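Local atomic coordinates of phenylalanine--tRNA ligase beta subunit (Pyrococcus horikoshii, PDB entry 2CXI), a protein that is the beta subunit of phenylalanyl-tRNA synthetase, which uses ATP to attach phenylalanine to tRNA(Phe), this fragment being its N-terminal part with the editing (B3/4) domain. Residues Tyr156-Lys161 against Lys196-Leu201; His191-Lys196 against Pro213-Ser218; Glu163-Leu168 against Gly207-Met212; Thr90-Glu95 against Lys151-Tyr156. All coordinates share one frame; numbering follows the deposited sequence.

Contact 1. Residues Tyr156-Lys161 against Lys196-Leu201; sequences YKAAEK and KQFYPL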
# COMPACT_ATOMS: atom_id res chain seq x y z
N TYR A 156 10.58 -5.01 -14.29
CA TYR A 156 11.34 -5.48 -15.43
C TYR A 156 10.83 -6.92 -15.70
O TYR A 156 11.07 -7.84 -14.90
CB TYR A 156 12.83 -5.42 -15.08
CG TYR A 156 13.73 -6.01 -16.13
CD1 TYR A 156 13.57 -5.70 -17.49
CD2 TYR A 156 14.80 -6.85 -15.76
CE1 TYR A 156 14.41 -6.26 -18.45
CE2 TYR A 156 15.66 -7.38 -16.71
CZ TYR A 156 15.43 -7.09 -18.05
OH TYR A 156 16.26 -7.65 -18.99
N LYS A 157 10.05 -7.07 -16.76
CA LYS A 157 9.25 -8.29 -16.96
C LYS A 157 9.36 -8.94 -18.34
O LYS A 157 9.75 -8.30 -19.32
CB LYS A 157 7.76 -8.01 -16.64
CG LYS A 157 7.08 -7.06 -17.65
CD LYS A 157 5.59 -7.03 -17.39
CE LYS A 157 4.89 -6.17 -18.44
NZ LYS A 157 3.46 -6.63 -18.75
N ALA A 158 8.99 -10.22 -18.40
CA ALA A 158 8.83 -10.91 -19.66
C ALA A 158 7.44 -10.53 -20.17
O ALA A 158 6.46 -10.78 -19.50
CB ALA A 158 8.94 -12.44 -19.45
N ALA A 159 7.40 -9.89 -21.33
CA ALA A 159 6.16 -9.43 -21.96
C ALA A 159 5.78 -10.23 -23.21
O ALA A 159 6.64 -10.65 -24.00
CB ALA A 159 6.30 -7.96 -22.33
N GLU A 160 4.46 -10.38 -23.40
CA GLU A 160 3.87 -10.84 -24.65
C GLU A 160 4.31 -9.95 -25.81
O GLU A 160 4.43 -8.73 -25.67
CB GLU A 160 2.33 -10.82 -24.55
CG GLU A 160 1.74 -11.70 -23.44
CD GLU A 160 1.82 -13.20 -23.73
OE1 GLU A 160 2.15 -13.60 -24.88
OE2 GLU A 160 1.58 -14.00 -22.80
N LYS A 161 4.51 -10.58 -26.96
CA LYS A 161 4.96 -9.90 -28.17
C LYS A 161 3.90 -8.94 -28.77
O LYS A 161 4.23 -8.12 -29.64
CB LYS A 161 5.38 -10.93 -29.21
CG LYS A 161 6.50 -11.83 -28.77
CD LYS A 161 7.00 -12.71 -29.89
CE LYS A 161 7.95 -13.73 -29.31
NZ LYS A 161 8.92 -14.28 -30.30
N LYS A 196 12.94 -15.49 -28.77
CA LYS A 196 12.44 -15.92 -27.45
C LYS A 196 10.92 -15.83 -27.41
O LYS A 196 10.30 -15.19 -28.27
CB LYS A 196 13.05 -15.08 -26.33
CG LYS A 196 14.58 -14.96 -26.41
CD LYS A 196 15.32 -16.31 -26.36
CE LYS A 196 15.19 -17.02 -25.02
NZ LYS A 196 16.12 -18.21 -24.94
N GLN A 197 10.32 -16.50 -26.44
CA GLN A 197 8.87 -16.51 -26.32
C GLN A 197 8.32 -15.15 -25.88
O GLN A 197 7.23 -14.77 -26.28
CB GLN A 197 8.46 -17.59 -25.34
CG GLN A 197 7.02 -18.01 -25.44
CD GLN A 197 6.60 -18.84 -24.26
OE1 GLN A 197 7.45 -19.34 -23.49
NE2 GLN A 197 5.28 -18.98 -24.08
N PHE A 198 9.09 -14.44 -25.03
CA PHE A 198 8.67 -13.14 -24.48
C PHE A 198 9.79 -12.12 -24.69
O PHE A 198 10.97 -12.51 -24.85
CB PHE A 198 8.34 -13.25 -22.99
CG PHE A 198 7.31 -14.29 -22.67
CD1 PHE A 198 6.01 -14.17 -23.16
CD2 PHE A 198 7.64 -15.40 -21.90
CE1 PHE A 198 5.05 -15.16 -22.89
CE2 PHE A 198 6.69 -16.39 -21.60
CZ PHE A 198 5.38 -16.26 -22.10
N TYR A 199 9.45 -10.84 -24.73
CA TYR A 199 10.49 -9.78 -24.79
C TYR A 199 10.56 -9.02 -23.46
O TYR A 199 9.53 -8.87 -22.78
CB TYR A 199 10.25 -8.80 -25.94
CG TYR A 199 10.13 -9.42 -27.32
CD1 TYR A 199 10.78 -10.62 -27.65
CD2 TYR A 199 9.36 -8.79 -28.31
CE1 TYR A 199 10.67 -11.18 -28.91
CE2 TYR A 199 9.26 -9.33 -29.58
CZ TYR A 199 9.91 -10.55 -29.87
OH TYR A 199 9.82 -11.07 -31.12
N PRO A 200 11.76 -8.57 -23.07
CA PRO A 200 11.90 -7.83 -21.81
C PRO A 200 11.20 -6.48 -21.94
O PRO A 200 11.32 -5.81 -22.98
CB PRO A 200 13.43 -7.64 -21.65
CG PRO A 200 14.07 -8.57 -22.69
CD PRO A 200 13.05 -8.70 -23.79
N LEU A 201 10.48 -6.09 -20.91
CA LEU A 201 9.83 -4.79 -20.89
C LEU A 201 10.06 -4.16 -19.50
O LEU A 201 9.94 -4.82 -18.48
CB LEU A 201 8.33 -4.96 -21.18
CG LEU A 201 7.64 -3.82 -21.93
CD1 LEU A 201 8.31 -3.63 -23.30
CD2 LEU A 201 6.15 -4.17 -22.09
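Lys161 lays its aliphatic chain over one face of the Tyr199 ring and carries its ammonium group on to the backbone of Lys196. Lys161 CG stands 4.0 Å from the centroid of the Tyr199 ring, 20° off the normal and displaced toward the rim. This is a CH-pi contact, and the two side chains cross at about a right angle. Beyond CG the lysine is extended (chi2 -173°), and that reach brings Lys161 NZ within 2.6 Å of Lys196 O, nearly along the C=O axis. NZ also makes a weak hydrogen bond to Lys194 O, so one charged group joins two carbonyls of the same loop.

Phe198 lies beside the chain at Ala158 and Glu160. Its CB meets Ala158 CB at 3.7 Å. Glu160 OE1 comes to the ring edge, in plane, 3.8 Å from Phe198 CE1, while the carboxylate plane stands almost perpendicular to the ring. Gln197 CG lies over one face of the Phe198 ring.

Leu201 is fixed through its backbone. Leu201 N and Lys157 O are 2.8 Å apart, and Lys157 N donates back to Leu201 O. Leu201 CD2 lies 3.8 Å from Ala159 CB, and the Leu201 side chain packs on Val209 and Met212 of the next strand. Tyr199 and Ala159 exchange a second pair of backbone bonds. Between the two sits Pro200, opposite Ala158 in a non-hydrogen-bonded pair, where the lack of an N-H costs no bond to strand 154-159. The alternation is that of an antiparallel pair, here strands 154-159 and 199-204 in the mixed sheet of the B3/4 domain.

Contact 2. Residues His191-Lys196 against Pro213-Ser218; sequences HLIKDK and PPIINS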
# COMPACT_ATOMS: atom_id res chain seq x y z
N HIS A 191 17.76 -9.26 -32.91
CA HIS A 191 18.20 -10.66 -32.93
C HIS A 191 18.55 -11.15 -31.53
O HIS A 191 18.48 -12.37 -31.26
CB HIS A 191 19.39 -10.84 -33.86
CG HIS A 191 20.65 -10.19 -33.38
ND1 HIS A 191 21.62 -10.89 -32.69
CD2 HIS A 191 21.10 -8.92 -33.48
CE1 HIS A 191 22.62 -10.07 -32.40
NE2 HIS A 191 22.32 -8.87 -32.86
N LEU A 192 18.86 -10.20 -30.63
CA LEU A 192 19.21 -10.52 -29.23
C LEU A 192 18.06 -11.15 -28.46
O LEU A 192 18.28 -11.86 -27.47
CB LEU A 192 19.72 -9.27 -28.49
CG LEU A 192 21.02 -8.63 -29.04
CD1 LEU A 192 21.39 -7.35 -28.26
CD2 LEU A 192 22.19 -9.60 -29.01
N ILE A 193 16.84 -10.88 -28.93
CA ILE A 193 15.59 -11.28 -28.25
C ILE A 193 14.49 -11.89 -29.15
O ILE A 193 13.61 -12.58 -28.65
CB ILE A 193 14.97 -10.07 -27.43
CG1 ILE A 193 14.51 -8.95 -28.36
CG2 ILE A 193 15.96 -9.56 -26.32
CD1 ILE A 193 13.68 -7.89 -27.65
N LYS A 194 14.53 -11.61 -30.45
CA LYS A 194 13.39 -11.93 -31.34
C LYS A 194 12.90 -13.38 -31.36
O LYS A 194 11.71 -13.61 -31.61
CB LYS A 194 13.61 -11.42 -32.77
CG LYS A 194 14.77 -12.09 -33.53
CD LYS A 194 14.34 -12.37 -34.96
CE LYS A 194 15.44 -13.07 -35.76
NZ LYS A 194 16.32 -12.01 -36.30
N ASP A 195 13.79 -14.33 -31.10
CA ASP A 195 13.47 -15.76 -31.14
C ASP A 195 13.03 -16.34 -29.80
O ASP A 195 12.72 -17.52 -29.72
CB ASP A 195 14.66 -16.55 -31.68
CG ASP A 195 14.99 -16.14 -33.11
OD1 ASP A 195 14.09 -16.29 -33.97
OD2 ASP A 195 16.08 -15.63 -33.46
N LYS A 196 12.94 -15.49 -28.77
CA LYS A 196 12.44 -15.92 -27.45
C LYS A 196 10.92 -15.83 -27.41
O LYS A 196 10.30 -15.19 -28.27
CB LYS A 196 13.05 -15.08 -26.33
CG LYS A 196 14.58 -14.96 -26.41
CD LYS A 196 15.32 -16.31 -26.36
CE LYS A 196 15.19 -17.02 -25.02
NZ LYS A 196 16.12 -18.21 -24.94
N PRO A 213 14.25 -3.24 -23.00
CA PRO A 213 15.68 -3.61 -23.07
C PRO A 213 15.91 -4.84 -23.98
O PRO A 213 15.05 -5.75 -24.01
CB PRO A 213 16.04 -3.93 -21.62
CG PRO A 213 15.04 -3.12 -20.79
CD PRO A 213 13.74 -3.26 -21.62
N PRO A 214 17.00 -4.89 -24.73
CA PRO A 214 18.00 -3.83 -24.85
C PRO A 214 17.84 -3.06 -26.16
O PRO A 214 18.85 -2.70 -26.80
CB PRO A 214 19.31 -4.65 -24.94
CG PRO A 214 18.90 -5.88 -25.77
CD PRO A 214 17.42 -6.12 -25.45
N ILE A 215 16.60 -2.79 -26.54
CA ILE A 215 16.24 -2.33 -27.89
C ILE A 215 16.04 -0.81 -27.98
O ILE A 215 16.79 -0.13 -28.68
CB ILE A 215 14.97 -3.08 -28.39
CG1 ILE A 215 15.17 -4.62 -28.34
CG2 ILE A 215 14.55 -2.58 -29.83
CD1 ILE A 215 16.40 -5.17 -29.19
N ILE A 216 15.08 -0.26 -27.25
CA ILE A 216 14.73 1.16 -27.38
C ILE A 216 13.90 1.62 -26.18
O ILE A 216 13.13 0.83 -25.62
CB ILE A 216 13.90 1.39 -28.71
CG1 ILE A 216 13.78 2.88 -29.09
CG2 ILE A 216 12.54 0.62 -28.68
CD1 ILE A 216 15.13 3.47 -29.50
N ASN A 217 14.06 2.89 -25.84
CA ASN A 217 13.23 3.56 -24.86
C ASN A 217 11.91 4.07 -25.46
O ASN A 217 11.73 4.13 -26.71
CB ASN A 217 14.01 4.70 -24.14
CG ASN A 217 14.64 5.71 -25.11
OD1 ASN A 217 15.02 5.38 -26.25
ND2 ASN A 217 14.82 6.95 -24.64
N SER A 218 10.98 4.48 -24.60
CA SER A 218 9.73 4.99 -25.10
C SER A 218 9.81 6.48 -25.51
O SER A 218 10.67 7.25 -25.03
CB SER A 218 8.64 4.79 -24.07
OG SER A 218 8.83 5.74 -23.06
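Ile193 O accepts the amide of Lys196, with Ile193 O and Lys196 N 3.0 Å apart. The bond closes a type I beta turn from Ile193 to Lys196, and Ile193 itself points across to Pro214 and Ile215. No hydrogen bond joins the two segments; aliphatic carbons do the work.

Ile193 uses both of its branches. CG1 sits between the backbone N and the carbonyl carbon (chi1 66°), which sends the longer branch toward Ile215 and the methyl toward Pro214. Ile193 CD1 meets Ile215 CG1 at 3.7 Å, so the two isoleucines meet end on. Ile193 CG2 lies 3.8 Å from Pro214 CD, with the two side chains running past one another in opposing senses. Leu192 adds a second touch on the same proline, with Leu192 CD1 3.8 Å from Pro214 CG.

The peptide between Pro213 and Pro214 is cis, and soon after it Ile215 and Ile216 both face Met212, a classic beta bulge. The bulge comes where the chain turns from strand 209-212 into the short strand 216-217 at the end of the mixed sheet of the B3/4 domain.

Two carbonyls of this bend, Pro214 O and Ile215 O, are both hydrogen-bonded to Arg137 NH1, which holds the backbone here from outside the two segments. Leu180 of helix 176-182 touches both Ile193 and Ile215. Tyr189 of helix 184-189 packs on Ile215, and Arg138 lies against Leu192.

Contact 3. Residues Glu163-Leu168 against Gly207-Met212; sequences EKFAPL and GNVLSM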
# COMPACT_ATOMS: atom_id res chain seq x y z
N GLU A 163 2.04 -6.93 -26.69
CA GLU A 163 2.06 -5.66 -25.92
C GLU A 163 2.47 -4.48 -26.80
O GLU A 163 3.22 -4.64 -27.76
CB GLU A 163 3.01 -5.72 -24.71
CG GLU A 163 2.63 -6.67 -23.58
CD GLU A 163 1.24 -6.43 -22.99
OE1 GLU A 163 0.82 -5.25 -22.88
OE2 GLU A 163 0.57 -7.43 -22.62
N LYS A 164 1.98 -3.29 -26.45
CA LYS A 164 2.21 -2.10 -27.26
C LYS A 164 2.79 -0.95 -26.44
O LYS A 164 2.48 -0.79 -25.27
CB LYS A 164 0.88 -1.59 -27.87
CG LYS A 164 0.20 -2.53 -28.84
CD LYS A 164 -0.83 -1.70 -29.67
CE LYS A 164 -2.04 -2.53 -30.09
NZ LYS A 164 -3.23 -1.64 -30.37
N PHE A 165 3.60 -0.13 -27.11
CA PHE A 165 3.96 1.22 -26.63
C PHE A 165 4.55 1.97 -27.83
O PHE A 165 4.85 1.36 -28.85
CB PHE A 165 4.94 1.15 -25.43
CG PHE A 165 6.40 0.79 -25.79
CD1 PHE A 165 6.79 -0.54 -26.00
CD2 PHE A 165 7.39 1.80 -25.81
CE1 PHE A 165 8.14 -0.88 -26.30
CE2 PHE A 165 8.73 1.50 -26.14
CZ PHE A 165 9.12 0.14 -26.37
N ALA A 166 4.70 3.29 -27.69
CA ALA A 166 5.24 4.14 -28.75
C ALA A 166 6.73 4.25 -28.50
O ALA A 166 7.14 4.88 -27.49
CB ALA A 166 4.60 5.55 -28.70
N PRO A 167 7.55 3.65 -29.37
CA PRO A 167 9.01 3.73 -29.19
C PRO A 167 9.50 5.12 -29.56
O PRO A 167 8.80 5.87 -30.26
CB PRO A 167 9.54 2.63 -30.13
CG PRO A 167 8.51 2.59 -31.29
CD PRO A 167 7.16 2.91 -30.60
N LEU A 168 10.66 5.49 -29.03
CA LEU A 168 11.31 6.76 -29.29
C LEU A 168 11.34 7.07 -30.79
O LEU A 168 11.82 6.26 -31.60
CB LEU A 168 12.75 6.74 -28.78
CG LEU A 168 13.55 8.03 -28.99
CD1 LEU A 168 13.22 9.03 -27.92
CD2 LEU A 168 15.05 7.74 -29.00
N GLY A 207 1.34 0.97 -15.82
CA GLY A 207 1.36 0.39 -17.16
C GLY A 207 2.08 1.23 -18.20
O GLY A 207 2.04 0.91 -19.38
N ASN A 208 2.76 2.29 -17.79
CA ASN A 208 3.55 3.08 -18.75
C ASN A 208 4.91 2.43 -18.97
O ASN A 208 5.68 2.21 -18.03
CB ASN A 208 3.72 4.52 -18.28
CG ASN A 208 2.39 5.16 -17.99
OD1 ASN A 208 1.61 5.45 -18.90
ND2 ASN A 208 2.08 5.30 -16.71
N VAL A 209 5.17 2.14 -20.23
CA VAL A 209 6.41 1.45 -20.62
C VAL A 209 7.52 2.46 -20.75
O VAL A 209 7.48 3.38 -21.61
CB VAL A 209 6.23 0.68 -21.96
CG1 VAL A 209 7.57 0.07 -22.43
CG2 VAL A 209 5.15 -0.38 -21.84
N LEU A 210 8.52 2.27 -19.89
CA LEU A 210 9.78 2.98 -19.96
C LEU A 210 10.60 2.61 -21.19
O LEU A 210 11.06 3.50 -21.91
CB LEU A 210 10.61 2.72 -18.68
CG LEU A 210 10.28 3.57 -17.47
CD1 LEU A 210 8.92 3.10 -16.87
CD2 LEU A 210 11.43 3.40 -16.46
N SER A 211 10.78 1.31 -21.43
CA SER A 211 11.64 0.84 -22.51
C SER A 211 11.41 -0.64 -22.76
O SER A 211 10.76 -1.33 -21.96
CB SER A 211 13.11 1.09 -22.12
OG SER A 211 13.50 0.18 -21.07
N MSE A 212 11.94 -1.14 -23.88
CA MSE A 212 12.10 -2.56 -24.07
C MSE A 212 13.59 -2.89 -24.13
O MSE A 212 14.19 -2.78 -25.22
CB MSE A 212 11.39 -2.99 -25.37
CG MSE A 212 11.70 -4.40 -25.79
SE MSE A 212 10.59 -5.02 -27.34
CE MSE A 212 10.93 -3.67 -28.54
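Phe165 and Val209 are the closest backbone partners, with their CA atoms 6.5 Å apart. No hydrogen bond crosses between the segments. Phe165 belongs to strand 164-165, which pairs with strand 174-175, while Val209 opens strand 209-212 of the large mixed sheet. Against strand 209-212 the contact is made by side chains; further on, Leu168 is backbone-bonded to Asn217 of strand 216-217. Within 209-212 the backbone is bulged: Leu210 and Ser211 both face Leu202, a classic beta bulge. Val209 and Met212, on either side of it, both point toward Phe165.

The Phe165 ring is the centre of the contact. Val209 CG1 stands over the middle of one face, 3.7 Å from the Phe165 ring centroid and 14° off the normal, a CH-pi contact. Phe165 CG lies between its backbone N and carbonyl carbon (chi1 76°), which swings the ring across the valine. The far end of the ring reaches Met212, a selenomethionine, with Phe165 CE1 4.0 Å from Met212 CB. A serine in place of Phe165 would probably open a gap above Val209 CG1 and take the aromatic partner from Met212 CB.

Helix 176-182 completes the packing. Its Leu176 and Ile179 each touch both Phe165 and Met212. Ile203 of strand 199-204 lies against Val209, and Ser218, just after strand 216-217, touches Phe165.

Contact 4. Residues Thr90-Glu95 against Lys151-Tyr156; sequences TVYVDE and KPPIYY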
# COMPACT_ATOMS: atom_id res chain seq x y z
N THR A 90 11.14 0.14 -5.02
CA THR A 90 11.33 -1.25 -5.37
C THR A 90 11.21 -1.47 -6.87
O THR A 90 10.31 -0.91 -7.55
CB THR A 90 10.27 -2.10 -4.65
OG1 THR A 90 10.48 -2.01 -3.23
CG2 THR A 90 10.47 -3.57 -4.93
N VAL A 91 12.11 -2.30 -7.40
CA VAL A 91 11.98 -2.81 -8.77
C VAL A 91 11.89 -4.33 -8.71
O VAL A 91 12.68 -4.95 -8.05
CB VAL A 91 13.18 -2.39 -9.68
CG1 VAL A 91 13.03 -2.93 -11.14
CG2 VAL A 91 13.36 -0.89 -9.62
N TYR A 92 10.92 -4.90 -9.43
CA TYR A 92 10.78 -6.36 -9.51
C TYR A 92 11.37 -6.89 -10.80
O TYR A 92 11.03 -6.39 -11.87
CB TYR A 92 9.31 -6.74 -9.42
CG TYR A 92 8.72 -6.29 -8.11
CD1 TYR A 92 8.86 -7.10 -6.96
CD2 TYR A 92 8.03 -5.06 -8.00
CE1 TYR A 92 8.32 -6.68 -5.74
CE2 TYR A 92 7.47 -4.65 -6.78
CZ TYR A 92 7.61 -5.49 -5.66
OH TYR A 92 7.10 -5.10 -4.43
N VAL A 93 12.27 -7.87 -10.67
CA VAL A 93 12.80 -8.59 -11.85
C VAL A 93 12.17 -9.97 -12.04
O VAL A 93 12.33 -10.88 -11.20
CB VAL A 93 14.36 -8.68 -11.80
CG1 VAL A 93 14.90 -9.41 -13.04
CG2 VAL A 93 14.92 -7.29 -11.68
N ASP A 94 11.45 -10.11 -13.16
CA ASP A 94 10.72 -11.33 -13.52
C ASP A 94 11.63 -12.54 -13.75
O ASP A 94 12.58 -12.51 -14.56
CB ASP A 94 9.97 -11.04 -14.81
CG ASP A 94 8.91 -12.06 -15.13
OD1 ASP A 94 8.81 -13.12 -14.46
OD2 ASP A 94 8.15 -11.86 -16.07
N GLU A 95 11.35 -13.64 -13.02
CA GLU A 95 12.13 -14.87 -13.20
C GLU A 95 11.99 -15.42 -14.59
O GLU A 95 12.87 -16.12 -15.08
CB GLU A 95 11.76 -15.94 -12.17
CG GLU A 95 10.34 -16.48 -12.27
CD GLU A 95 10.08 -17.60 -11.25
OE1 GLU A 95 11.07 -18.16 -10.69
OE2 GLU A 95 8.88 -17.91 -11.01
N LYS A 151 5.99 6.12 -12.23
CA LYS A 151 5.32 5.75 -10.99
C LYS A 151 5.77 4.38 -10.51
O LYS A 151 5.36 3.35 -11.06
CB LYS A 151 3.79 5.80 -11.13
CG LYS A 151 3.05 5.64 -9.79
CD LYS A 151 1.51 5.65 -10.04
CE LYS A 151 0.74 5.72 -8.74
NZ LYS A 151 -0.73 6.08 -8.99
N PRO A 152 6.57 4.38 -9.46
CA PRO A 152 7.08 3.15 -8.84
C PRO A 152 5.91 2.46 -8.03
O PRO A 152 4.93 3.14 -7.70
CB PRO A 152 8.17 3.66 -7.92
CG PRO A 152 7.66 5.04 -7.48
CD PRO A 152 7.01 5.60 -8.75
N PRO A 153 5.96 1.16 -7.75
CA PRO A 153 7.09 0.26 -8.09
C PRO A 153 7.31 0.10 -9.59
O PRO A 153 6.38 0.34 -10.41
CB PRO A 153 6.61 -1.08 -7.49
CG PRO A 153 5.88 -0.65 -6.26
CD PRO A 153 5.04 0.50 -6.79
N ILE A 154 8.52 -0.34 -9.95
CA ILE A 154 8.87 -0.55 -11.38
C ILE A 154 9.03 -2.06 -11.61
O ILE A 154 9.50 -2.77 -10.71
CB ILE A 154 10.18 0.24 -11.78
CG1 ILE A 154 10.07 1.73 -11.40
CG2 ILE A 154 10.51 0.02 -13.26
CD1 ILE A 154 8.92 2.51 -12.07
N TYR A 155 8.64 -2.52 -12.78
CA TYR A 155 8.69 -3.95 -13.17
C TYR A 155 9.56 -4.16 -14.40
O TYR A 155 9.34 -3.53 -15.40
CB TYR A 155 7.27 -4.44 -13.48
CG TYR A 155 6.39 -4.33 -12.27
CD1 TYR A 155 5.75 -3.13 -11.97
CD2 TYR A 155 6.24 -5.42 -11.40
CE1 TYR A 155 4.94 -3.00 -10.81
CE2 TYR A 155 5.47 -5.32 -10.28
CZ TYR A 155 4.82 -4.12 -9.99
OH TYR A 155 4.04 -4.06 -8.84
N TYR A 156 10.58 -5.01 -14.29
CA TYR A 156 11.34 -5.48 -15.43
C TYR A 156 10.83 -6.92 -15.70
O TYR A 156 11.07 -7.84 -14.90
CB TYR A 156 12.83 -5.42 -15.08
CG TYR A 156 13.73 -6.01 -16.13
CD1 TYR A 156 13.57 -5.70 -17.49
CD2 TYR A 156 14.80 -6.85 -15.76
CE1 TYR A 156 14.41 -6.26 -18.45
CE2 TYR A 156 15.66 -7.38 -16.71
CZ TYR A 156 15.43 -7.09 -18.05
OH TYR A 156 16.26 -7.65 -18.99
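Tyr92 and Tyr155 project from neighbouring strands to the same face of the sheet and lie side by side, pointing the same way. Their ring planes are 20° apart, but the rings are slid past each other, with centroids 5.2 Å apart and little overlap. The touch is at one border, Tyr92 CD2 to Tyr155 CE2, at 3.4 Å. The same chi1 (-61°) carries both rings off the strands in one direction, and each stands nearly perpendicular about chi2. Pro153 comes to the edge of the Tyr92 ring, with Pro153 CB 3.7 Å from Tyr92 CE2, and Thr90 CG2 covers part of one face.

Both hydroxyls reach a second copy of this protein in the crystal assembly. Tyr92 OH is hydrogen-bonded to Ser18 N of that copy, and Tyr155 OH to its Ser18 OG. A leucine in place of Tyr155 would probably leave Tyr92 without its aromatic neighbour and Ser18 OG of the second copy without the Tyr155 hydroxyl.

On the other face the side chains are mainly aliphatic. Val93 CG1 lies 3.7 Å from Tyr156 CD2, and Val91 CG2 is 4.0 Å from Ile154 CB. Tyr106 of strand 103-110 packs on both valines.

The backbones are joined by four hydrogen bonds. Ile154 N donates to Thr90 O, at 3.0 Å, and Tyr92 N to Ile154 O. Tyr156 N then binds Tyr92 O, and Asp94 N binds Tyr156 O. Tyr92, Ile154 and Tyr156 each bond to two residues across, as in a parallel strand pair. Strands 84-93 and 154-159 form this pair within the mixed sheet, and its tyrosine face meets the second copy.

How the contacts relate
All four contacts reach one mixed sheet. Contact 4 comes first along the chain and ends at Tyr156, where contact 1 begins. It shares strand 154-159 with contact 1, about 14 Å away between centres. The segments of contacts 1, 2 and 3 alternate along the chain, and these contacts lie 9 to 12 Å apart. Strands 84-93, 154-159, 199-204, 209-212 and 216-217 are successive neighbours in the sheet. Contacts 2 and 3 sit toward its 216-217 end. Helix 176-182 packs on contacts 1, 2 and 3. Contacts 2 and 4 are farthest apart, about 18 Å. Together they tie distant chain segments into one region, most of it in the B3/4 domain and away from the predicted magnesium site.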